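PDB 1JY5: CalsepRRP from Calystegia sepium, which is an RNase-related member of the ribonuclease T2 family and may bind or cleave RNA. Local coordinates for residues 145-151 with 200-206; 12-18 with 171-177; 4-8 with 108-113. All coordinates share one frame; numbering follows the deposited sequence.

How the contacts relate
Contact 2 is the buried one: strands 7-14 and 174-182 meet in the main antiparallel sheet. Contacts 1 and 3 are partly buried and lie on opposite sides of the chain's centre, their nearest atoms about 18 Å apart. Contact 3 uses the beginning of strand 7-14, contact 2 its end. Contact 1 centres on a small two-stranded sheet, and its 200-206 segment also bonds to contact 2, probably through Ser203 O to Val175 N and Trp14 NE1 to Pro205 O. The chemistry changes with place: backbone bonds, an asparagine amide and a water bridge in contact 1, strand pairing plus a threonine hydroxyl and crowded carboxylates in contact 2, phenylalanine packing and one water bridge in contact 3.

Contact 1: residues 145-151 with 200-206; sequences NTAEYKV and SLVSLPI. Unlike the reference sequence in segment 145-151: Val151 (reference Leu).
Tyr149 and Val202 form the antiparallel hydrogen-bonded pair of a two-stranded sheet, Tyr149 N to Val202 O and Val202 N to Tyr149 O each spanning 2.7 Å. Lys150 and Leu201 follow as the non-hydrogen-bonded pair, and Val151 N reaches Ser200 O at 3.1 Å, just as helix 151-162 begins. Ser203 also pairs with Asp173 and Val175 through its backbone. On the face of Tyr149 and Val202, Tyr149 CE1 meets Leu204 CD1 at 4.0 Å, while the phenol OH bonds to Leu142 O. Val151 CG2 and Val202 CG1 are 3.2 Å apart, tight enough to leave the exact methyl positions doubtful. On the opposite face Lys150 and Leu201 run side by side, Lys150 CG 3.8 Å from Leu201 CD2, and Glu148 crosses Leu201 at about a right angle, its OE1 3.4 Å from Leu201 CD1. A chi1 of -58° swings the Asn145 amide toward 200-206, where OD1 receives the Ile206 N-H at 2.9 Å, pointing almost straight at it (171°). A water links the two segments, donating to Ala147 O and accepting from Leu204 N. Beyond the short paired part the segments separate, so a side-chain carbonyl and a water replace strand-to-strand bonds for the N-H groups of Ile206 and Leu204.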
loop_
_atom_site.group_PDB
_atom_site.type_symbol
_atom_site.label_atom_id
_atom_site.label_comp_id
_atom_site.label_asym_id
_atom_site.label_seq_id
_atom_site.Cartn_x
_atom_site.Cartn_y
_atom_site.Cartn_z
ATOM N N ASN A 145 -8.509 19.663 -4.179
ATOM C CA ASN A 145 -9.683 19.292 -4.961
ATOM C C ASN A 145 -9.787 20.171 -6.204
ATOM O O ASN A 145 -10.787 20.135 -6.918
ATOM C CB ASN A 145 -10.956 19.425 -4.120
ATOM C CG ASN A 145 -10.914 18.567 -2.871
ATOM O OD1 ASN A 145 -10.436 17.431 -2.901
ATOM N ND2 ASN A 145 -11.421 19.102 -1.766
ATOM N N THR A 146 -8.741 20.951 -6.460
ATOM C CA THR A 146 -8.717 21.837 -7.618
ATOM C C THR A 146 -7.442 21.692 -8.434
ATOM O O THR A 146 -7.432 21.953 -9.636
ATOM C CB THR A 146 -8.810 23.315 -7.203
ATOM O OG1 THR A 146 -7.673 23.647 -6.398
ATOM C CG2 THR A 146 -10.084 23.578 -6.423
ATOM N N ALA A 147 -6.362 21.285 -7.785
ATOM C CA ALA A 147 -5.091 21.155 -8.477
ATOM C C ALA A 147 -4.981 19.918 -9.359
ATOM O O ALA A 147 -5.505 18.851 -9.039
ATOM C CB ALA A 147 -3.951 21.176 -7.466
ATOM N N GLU A 148 -4.312 20.093 -10.491
ATOM C CA GLU A 148 -4.062 19.008 -11.426
ATOM C C GLU A 148 -2.556 19.018 -11.649
ATOM O O GLU A 148 -1.991 20.037 -12.043
ATOM C CB GLU A 148 -4.793 19.236 -12.752
ATOM C CG GLU A 148 -6.206 18.665 -12.796
ATOM C CD GLU A 148 -6.844 18.797 -14.168
ATOM O OE1 GLU A 148 -6.204 18.403 -15.168
ATOM O OE2 GLU A 148 -7.989 19.293 -14.255
ATOM N N TYR A 149 -1.907 17.890 -11.377
ATOM C CA TYR A 149 -0.462 17.805 -11.533
ATOM C C TYR A 149 -0.068 16.835 -12.636
ATOM O O TYR A 149 -0.821 15.925 -12.974
ATOM C CB TYR A 149 0.194 17.345 -10.229
ATOM C CG TYR A 149 -0.320 18.002 -8.968
ATOM C CD1 TYR A 149 -1.294 17.381 -8.184
ATOM C CD2 TYR A 149 0.209 19.211 -8.524
ATOM C CE1 TYR A 149 -1.721 17.943 -6.981
ATOM C CE2 TYR A 149 -0.209 19.782 -7.324
ATOM C CZ TYR A 149 -1.170 19.145 -6.557
ATOM O OH TYR A 149 -1.556 19.695 -5.355
ATOM N N LYS A 150 1.116 17.037 -13.198
ATOM C CA LYS A 150 1.604 16.146 -14.240
ATOM C C LYS A 150 2.135 14.885 -13.565
ATOM O O LYS A 150 2.883 14.970 -12.590
ATOM C CB LYS A 150 2.725 16.817 -15.028
ATOM C CG LYS A 150 2.289 18.072 -15.758
ATOM C CD LYS A 150 3.454 18.702 -16.481
ATOM C CE LYS A 150 3.013 19.938 -17.237
ATOM N NZ LYS A 150 4.143 20.544 -17.996
ATOM N N VAL A 151 1.737 13.724 -14.076
ATOM C CA VAL A 151 2.188 12.448 -13.523
ATOM C C VAL A 151 3.706 12.363 -13.558
ATOM O O VAL A 151 4.332 11.910 -12.599
ATOM C CB VAL A 151 1.631 11.247 -14.321
ATOM C CG1 VAL A 151 2.049 9.936 -13.655
ATOM C CG2 VAL A 151 0.132 11.332 -14.394
ATOM N N SER A 200 -2.206 11.908 -18.370
ATOM C CA SER A 200 -1.070 12.819 -18.313
ATOM C C SER A 200 -1.191 13.763 -17.117
ATOM O O SER A 200 -0.190 14.138 -16.507
ATOM C CB SER A 200 -0.988 13.643 -19.597
ATOM O OG SER A 200 0.165 14.467 -19.585
ATOM N N LEU A 201 -2.422 14.152 -16.794
ATOM C CA LEU A 201 -2.674 15.042 -15.665
ATOM C C LEU A 201 -3.480 14.292 -14.615
ATOM O O LEU A 201 -4.487 13.661 -14.928
ATOM C CB LEU A 201 -3.439 16.291 -16.118
ATOM C CG LEU A 201 -2.700 17.249 -17.057
ATOM C CD1 LEU A 201 -3.617 18.413 -17.412
ATOM C CD2 LEU A 201 -1.430 17.761 -16.391
ATOM N N VAL A 202 -3.032 14.361 -13.366
ATOM C CA VAL A 202 -3.706 13.662 -12.282
ATOM C C VAL A 202 -3.907 14.556 -11.072
ATOM O O VAL A 202 -3.327 15.638 -10.987
ATOM C CB VAL A 202 -2.900 12.421 -11.852
ATOM C CG1 VAL A 202 -2.789 11.454 -13.018
ATOM C CG2 VAL A 202 -1.520 12.839 -11.370
ATOM N N SER A 203 -4.727 14.097 -10.131
ATOM C CA SER A 203 -4.995 14.877 -8.929
ATOM C C SER A 203 -4.775 14.088 -7.648
ATOM O O SER A 203 -4.725 12.860 -7.661
ATOM C CB SER A 203 -6.436 15.389 -8.957
ATOM O OG SER A 203 -7.350 14.306 -8.991
ATOM N N LEU A 204 -4.634 14.811 -6.544
ATOM C CA LEU A 204 -4.453 14.200 -5.233
ATOM C C LEU A 204 -5.574 14.747 -4.352
ATOM O O LEU A 204 -5.336 15.526 -3.431
ATOM C CB LEU A 204 -3.084 14.566 -4.656
ATOM C CG LEU A 204 -1.871 14.050 -5.442
ATOM C CD1 LEU A 204 -0.599 14.739 -4.956
ATOM C CD2 LEU A 204 -1.763 12.533 -5.280
ATOM N N PRO A 205 -6.819 14.329 -4.629
ATOM C CA PRO A 205 -8.009 14.762 -3.889
ATOM C C PRO A 205 -7.939 14.592 -2.379
ATOM O O PRO A 205 -7.236 13.719 -1.864
ATOM C CB PRO A 205 -9.126 13.926 -4.514
ATOM C CG PRO A 205 -8.411 12.669 -4.927
ATOM C CD PRO A 205 -7.155 13.227 -5.546
ATOM N N ILE A 206 -8.683 15.443 -1.678
ATOM C CA ILE A 206 -8.754 15.430 -0.221
ATOM C C ILE A 206 -9.954 14.573 0.175
ATOM O O ILE A 206 -10.899 14.425 -0.605
ATOM C CB ILE A 206 -8.942 16.870 0.325
ATOM C CG1 ILE A 206 -7.807 17.764 -0.183
ATOM C CG2 ILE A 206 -8.967 16.865 1.849
ATOM C CD1 ILE A 206 -7.989 19.239 0.132
HETATM O O HOH W 1 -12.073 15.683 -3.593
HETATM O O HOH W 2 -5.160 17.527 -6.774
#

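Contact 2: residues 12-18 with 171-177; sequences LTWSGTE and KSDAVEQ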
loop_
_atom_site.group_PDB
_atom_site.type_symbol
_atom_site.label_atom_id
_atom_site.label_comp_id
_atom_site.label_asym_id
_atom_site.label_seq_id
_atom_site.Cartn_x
_atom_site.Cartn_y
_atom_site.Cartn_z
ATOM N N LEU A 12 0.771 1.507 -1.678
ATOM C CA LEU A 12 0.203 2.540 -0.818
ATOM C C LEU A 12 -1.056 3.115 -1.463
ATOM O O LEU A 12 -1.118 3.291 -2.679
ATOM C CB LEU A 12 1.233 3.652 -0.600
ATOM C CG LEU A 12 2.592 3.188 -0.054
ATOM C CD1 LEU A 12 3.560 4.361 -0.011
ATOM C CD2 LEU A 12 2.412 2.583 1.335
ATOM N N THR A 13 -2.053 3.413 -0.642
ATOM C CA THR A 13 -3.313 3.948 -1.135
ATOM C C THR A 13 -3.467 5.424 -0.792
ATOM O O THR A 13 -3.196 5.832 0.337
ATOM C CB THR A 13 -4.502 3.193 -0.514
ATOM O OG1 THR A 13 -4.368 1.792 -0.781
ATOM C CG2 THR A 13 -5.815 3.696 -1.086
ATOM N N TRP A 14 -3.895 6.224 -1.762
ATOM C CA TRP A 14 -4.113 7.644 -1.504
ATOM C C TRP A 14 -5.517 7.719 -0.905
ATOM O O TRP A 14 -6.514 7.506 -1.596
ATOM C CB TRP A 14 -4.020 8.453 -2.799
ATOM C CG TRP A 14 -4.204 9.932 -2.572
ATOM C CD1 TRP A 14 -5.330 10.669 -2.815
ATOM C CD2 TRP A 14 -3.246 10.839 -2.005
ATOM N NE1 TRP A 14 -5.133 11.980 -2.436
ATOM C CE2 TRP A 14 -3.864 12.111 -1.934
ATOM C CE3 TRP A 14 -1.929 10.702 -1.548
ATOM C CZ2 TRP A 14 -3.207 13.237 -1.426
ATOM C CZ3 TRP A 14 -1.274 11.821 -1.042
ATOM C CH2 TRP A 14 -1.918 13.075 -0.985
ATOM N N SER A 15 -5.585 8.014 0.390
ATOM C CA SER A 15 -6.858 8.062 1.107
ATOM C C SER A 15 -7.922 8.951 0.469
ATOM O O SER A 15 -9.111 8.617 0.486
ATOM C CB SER A 15 -6.633 8.503 2.560
ATOM O OG SER A 15 -6.292 9.875 2.640
ATOM N N GLY A 16 -7.493 10.075 -0.092
ATOM C CA GLY A 16 -8.427 11.001 -0.713
ATOM C C GLY A 16 -9.162 10.422 -1.908
ATOM O O GLY A 16 -10.328 10.734 -2.143
ATOM N N THR A 17 -8.491 9.562 -2.661
ATOM C CA THR A 17 -9.102 8.966 -3.842
ATOM C C THR A 17 -10.026 7.809 -3.475
ATOM O O THR A 17 -10.904 7.418 -4.250
ATOM C CB THR A 17 -8.014 8.475 -4.807
ATOM O OG1 THR A 17 -7.212 9.590 -5.206
ATOM C CG2 THR A 17 -8.624 7.827 -6.038
ATOM N N GLU A 18 -9.834 7.272 -2.279
ATOM C CA GLU A 18 -10.637 6.155 -1.807
ATOM C C GLU A 18 -11.914 6.658 -1.146
ATOM O O GLU A 18 -12.854 5.897 -0.910
ATOM C CB GLU A 18 -9.821 5.328 -0.811
ATOM C CG GLU A 18 -9.893 3.829 -1.025
ATOM C CD GLU A 18 -9.569 3.423 -2.448
ATOM O OE1 GLU A 18 -8.527 3.853 -2.980
ATOM O OE2 GLU A 18 -10.363 2.665 -3.037
ATOM N N LYS A 171 -7.438 6.244 -10.619
ATOM C CA LYS A 171 -8.857 5.961 -10.591
ATOM C C LYS A 171 -9.515 7.129 -11.314
ATOM O O LYS A 171 -9.692 8.205 -10.739
ATOM C CB LYS A 171 -9.341 5.877 -9.144
ATOM C CG LYS A 171 -10.761 5.391 -8.957
ATOM C CD LYS A 171 -11.088 5.338 -7.473
ATOM C CE LYS A 171 -12.490 4.817 -7.217
ATOM N NZ LYS A 171 -12.793 4.800 -5.754
ATOM N N SER A 172 -9.830 6.913 -12.588
ATOM C CA SER A 172 -10.467 7.914 -13.440
ATOM C C SER A 172 -9.542 9.069 -13.811
ATOM O O SER A 172 -9.390 9.404 -14.989
ATOM C CB SER A 172 -11.723 8.466 -12.763
ATOM O OG SER A 172 -12.392 9.382 -13.614
ATOM N N ASP A 173 -8.934 9.682 -12.801
ATOM C CA ASP A 173 -8.030 10.802 -13.020
ATOM C C ASP A 173 -7.245 11.154 -11.758
ATOM O O ASP A 173 -6.345 11.992 -11.787
ATOM C CB ASP A 173 -8.813 12.029 -13.475
ATOM C CG ASP A 173 -7.917 13.207 -13.747
ATOM O OD1 ASP A 173 -7.096 13.110 -14.684
ATOM O OD2 ASP A 173 -8.020 14.223 -13.024
ATOM N N ALA A 174 -7.598 10.516 -10.650
ATOM C CA ALA A 174 -6.935 10.761 -9.375
ATOM C C ALA A 174 -5.970 9.631 -9.022
ATOM O O ALA A 174 -6.255 8.461 -9.276
ATOM C CB ALA A 174 -7.977 10.901 -8.280
ATOM N N VAL A 175 -4.834 9.985 -8.430
ATOM C CA VAL A 175 -3.853 8.987 -8.023
ATOM C C VAL A 175 -4.468 8.124 -6.923
ATOM O O VAL A 175 -4.874 8.629 -5.873
ATOM C CB VAL A 175 -2.568 9.653 -7.489
ATOM C CG1 VAL A 175 -1.598 8.589 -6.979
ATOM C CG2 VAL A 175 -1.918 10.468 -8.599
ATOM N N GLU A 176 -4.549 6.822 -7.175
ATOM C CA GLU A 176 -5.127 5.906 -6.205
ATOM C C GLU A 176 -4.093 5.053 -5.488
ATOM O O GLU A 176 -4.191 4.836 -4.282
ATOM C CB GLU A 176 -6.153 4.990 -6.878
ATOM C CG GLU A 176 -6.705 3.921 -5.950
ATOM C CD GLU A 176 -7.885 3.168 -6.537
ATOM O OE1 GLU A 176 -7.791 2.715 -7.701
ATOM O OE2 GLU A 176 -8.904 3.025 -5.826
ATOM N N GLN A 177 -3.088 4.587 -6.219
ATOM C CA GLN A 177 -2.077 3.733 -5.616
ATOM C C GLN A 177 -0.661 3.980 -6.126
ATOM O O GLN A 177 -0.446 4.238 -7.311
ATOM C CB GLN A 177 -2.475 2.266 -5.846
ATOM C CG GLN A 177 -1.509 1.215 -5.310
ATOM C CD GLN A 177 -2.059 -0.198 -5.453
ATOM O OE1 GLN A 177 -3.007 -0.583 -4.763
ATOM N NE2 GLN A 177 -1.477 -0.972 -6.359
#
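Glu18 and Glu176 bring two carboxylates together, OE1 of Glu18 only 3.0 Å from OE2 of Glu176, with their planes 9° apart. Two acceptors this close suggest that a proton may be shared or an ionisation shifted. Lys171 could offset some charge, although its NZ stays 4.2 Å from Glu18 OE2, beyond a salt bridge. Thr17 reaches across from the short helix, its OG1 donating to Val175 O at 2.6 Å from above the carbonyl plane, 49° out of it. A chi1 of -60° aims OG1 at that carbonyl and sends CG2 against the Lys171 chain, 3.7 Å from CB of Lys171, the side chains sliding past each other. Trp14 CB also presses on Val175 O, at 3.2 Å. One backbone bond within these segments, Trp14 N to Glu176 O at 2.9 Å, continues the pairing of Leu12 with Val178, beside the non-hydrogen-bonded pair of Thr13 and Gln177. In the hairpin of strands 167-171 and 174-182, Glu176 and Gln177 form a classic beta bulge, while Lys171 and Ala174 exchange backbone bonds across the tight turn. Strand 7-14 pairing antiparallel with strand 174-182 belongs to the central sheet of the alpha-plus-beta RNase T2 fold.

Contact 3: residues 4-8 with 108-113; sequences EFDYF and CSSPVL
The Phe8 ring meets Val112 and Ser109 at its edge and has Phe5 over one face. Val112 CG1 lies 4.0 Å from Phe8 CE1 and Ser109 CB 4.1 Å from Phe8 CE2, both near the ring plane. Phe5 CE1 sits 3.6 Å above the centre of the Phe8 ring, the two planes tilted about 50° to each other. At the Phe5 edge, in plane, are Tyr7 C and a water, with Ser110 O farther off. In this RNase T2 fold the contact sets the start of strand 7-14, in the central antiparallel sheet, against the loop joining helices 97-106 and 116-129. Val112 touches both rings: its side chain and that of Phe8 approach from opposite directions, while CG2 meets Phe5 CZ obliquely at 3.5 Å. CB of Phe5 already points at the loop, and chi1 70° sets the ring beside Cys108 O and Val112. Leu113 extends the apolar patch, its CD1 3.8 Å from Phe8 CZ. Nearer the surface, Glu4 crosses Val112 at about a right angle, OE2 of Glu4 3.8 Å from CG2 of Val112.

The loop has restraints of its own: the disulfide from Cys108 to Cys58, the bonds of Ser109 OG to Gly106 O and Leu113 N to Ser109 O, and a cis peptide before Pro111. On the strand side, Asp6 and Tyr7 form a classic beta bulge opposite Asp48, and Pro47 touches both Phe5 and Ser109. No direct hydrogen bond joins the segments; the water in the Phe5 plane accepts from Phe5 N at 3.1 Å and donates to Cys108 O at 2.9 Å.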
loop_
_atom_site.group_PDB
_atom_site.type_symbol
_atom_site.label_atom_id
_atom_site.label_comp_id
_atom_site.label_asym_id
_atom_site.label_seq_id
_atom_site.Cartn_x
_atom_site.Cartn_y
_atom_site.Cartn_z
ATOM N N GLU A 4 9.878 -19.505 -4.249
ATOM C CA GLU A 4 9.992 -18.398 -3.302
ATOM C C GLU A 4 9.809 -17.119 -4.112
ATOM O O GLU A 4 10.231 -17.047 -5.269
ATOM C CB GLU A 4 11.369 -18.387 -2.629
ATOM C CG GLU A 4 11.450 -17.485 -1.392
ATOM C CD GLU A 4 12.873 -17.293 -0.883
ATOM O OE1 GLU A 4 13.768 -18.057 -1.304
ATOM O OE2 GLU A 4 13.100 -16.379 -0.054
ATOM N N PHE A 5 9.175 -16.120 -3.511
ATOM C CA PHE A 5 8.940 -14.850 -4.193
ATOM C C PHE A 5 10.261 -14.167 -4.542
ATOM O O PHE A 5 11.295 -14.433 -3.926
ATOM C CB PHE A 5 8.068 -13.937 -3.324
ATOM C CG PHE A 5 8.760 -13.403 -2.101
ATOM C CD1 PHE A 5 9.276 -12.110 -2.086
ATOM C CD2 PHE A 5 8.869 -14.180 -0.954
ATOM C CE1 PHE A 5 9.891 -11.598 -0.941
ATOM C CE2 PHE A 5 9.481 -13.678 0.196
ATOM C CZ PHE A 5 9.993 -12.385 0.201
ATOM N N ASP A 6 10.222 -13.280 -5.528
ATOM C CA ASP A 6 11.430 -12.593 -5.982
ATOM C C ASP A 6 11.694 -11.256 -5.306
ATOM O O ASP A 6 12.824 -10.961 -4.919
ATOM C CB ASP A 6 11.354 -12.392 -7.497
ATOM C CG ASP A 6 11.334 -13.700 -8.251
ATOM O OD1 ASP A 6 10.560 -13.817 -9.226
ATOM O OD2 ASP A 6 12.106 -14.611 -7.875
ATOM N N TYR A 7 10.652 -10.445 -5.165
ATOM C CA TYR A 7 10.810 -9.140 -4.547
ATOM C C TYR A 7 9.531 -8.721 -3.838
ATOM O O TYR A 7 8.481 -9.350 -3.987
ATOM C CB TYR A 7 11.178 -8.102 -5.617
ATOM C CG TYR A 7 10.054 -7.832 -6.596
ATOM C CD1 TYR A 7 9.114 -6.826 -6.349
ATOM C CD2 TYR A 7 9.881 -8.633 -7.728
ATOM C CE1 TYR A 7 8.024 -6.630 -7.200
ATOM C CE2 TYR A 7 8.793 -8.446 -8.586
ATOM C CZ TYR A 7 7.869 -7.450 -8.314
ATOM O OH TYR A 7 6.770 -7.303 -9.129
ATOM N N PHE A 8 9.640 -7.646 -3.067
ATOM C CA PHE A 8 8.529 -7.091 -2.310
ATOM C C PHE A 8 7.955 -5.849 -2.989
ATOM O O PHE A 8 8.702 -4.992 -3.473
ATOM C CB PHE A 8 9.004 -6.657 -0.917
ATOM C CG PHE A 8 9.079 -7.761 0.095
ATOM C CD1 PHE A 8 10.280 -8.049 0.741
ATOM C CD2 PHE A 8 7.932 -8.448 0.474
ATOM C CE1 PHE A 8 10.331 -8.996 1.762
ATOM C CE2 PHE A 8 7.971 -9.395 1.493
ATOM C CZ PHE A 8 9.171 -9.670 2.137
ATOM N N CYS A 108 2.697 -15.588 2.275
ATOM C CA CYS A 108 3.682 -15.851 1.230
ATOM C C CYS A 108 5.035 -15.143 1.432
ATOM O O CYS A 108 5.935 -15.278 0.601
ATOM C CB CYS A 108 3.098 -15.469 -0.132
ATOM S SG CYS A 108 1.534 -16.301 -0.602
ATOM N N SER A 109 5.181 -14.387 2.520
ATOM C CA SER A 109 6.438 -13.678 2.787
ATOM C C SER A 109 7.484 -14.537 3.504
ATOM O O SER A 109 8.623 -14.102 3.717
ATOM C CB SER A 109 6.193 -12.396 3.597
ATOM O OG SER A 109 5.619 -12.667 4.862
ATOM N N SER A 110 7.100 -15.745 3.901
ATOM C CA SER A 110 8.048 -16.640 4.556
ATOM C C SER A 110 8.914 -17.245 3.450
ATOM O O SER A 110 8.468 -17.374 2.312
ATOM C CB SER A 110 7.310 -17.747 5.323
ATOM O OG SER A 110 6.455 -18.495 4.475
ATOM N N PRO A 111 10.162 -17.630 3.766
ATOM C CA PRO A 111 10.810 -17.557 5.075
ATOM C C PRO A 111 11.439 -16.204 5.419
ATOM O O PRO A 111 11.958 -16.033 6.522
ATOM C CB PRO A 111 11.865 -18.647 4.980
ATOM C CG PRO A 111 12.365 -18.433 3.583
ATOM C CD PRO A 111 11.070 -18.256 2.784
ATOM N N VAL A 112 11.406 -15.245 4.496
ATOM C CA VAL A 112 12.007 -13.936 4.762
ATOM C C VAL A 112 11.407 -13.310 6.018
ATOM O O VAL A 112 12.134 -12.830 6.888
ATOM C CB VAL A 112 11.825 -12.974 3.565
ATOM C CG1 VAL A 112 12.409 -11.612 3.898
ATOM C CG2 VAL A 112 12.513 -13.546 2.336
ATOM N N LEU A 113 10.080 -13.300 6.095
ATOM C CA LEU A 113 9.373 -12.784 7.260
ATOM C C LEU A 113 8.714 -14.058 7.790
ATOM O O LEU A 113 7.895 -14.671 7.104
ATOM C CB LEU A 113 8.343 -11.725 6.838
ATOM C CG LEU A 113 8.993 -10.584 6.041
ATOM C CD1 LEU A 113 7.962 -9.503 5.694
ATOM C CD2 LEU A 113 10.126 -9.976 6.858
HETATM O O HOH W 3 7.012 -16.964 -1.441
#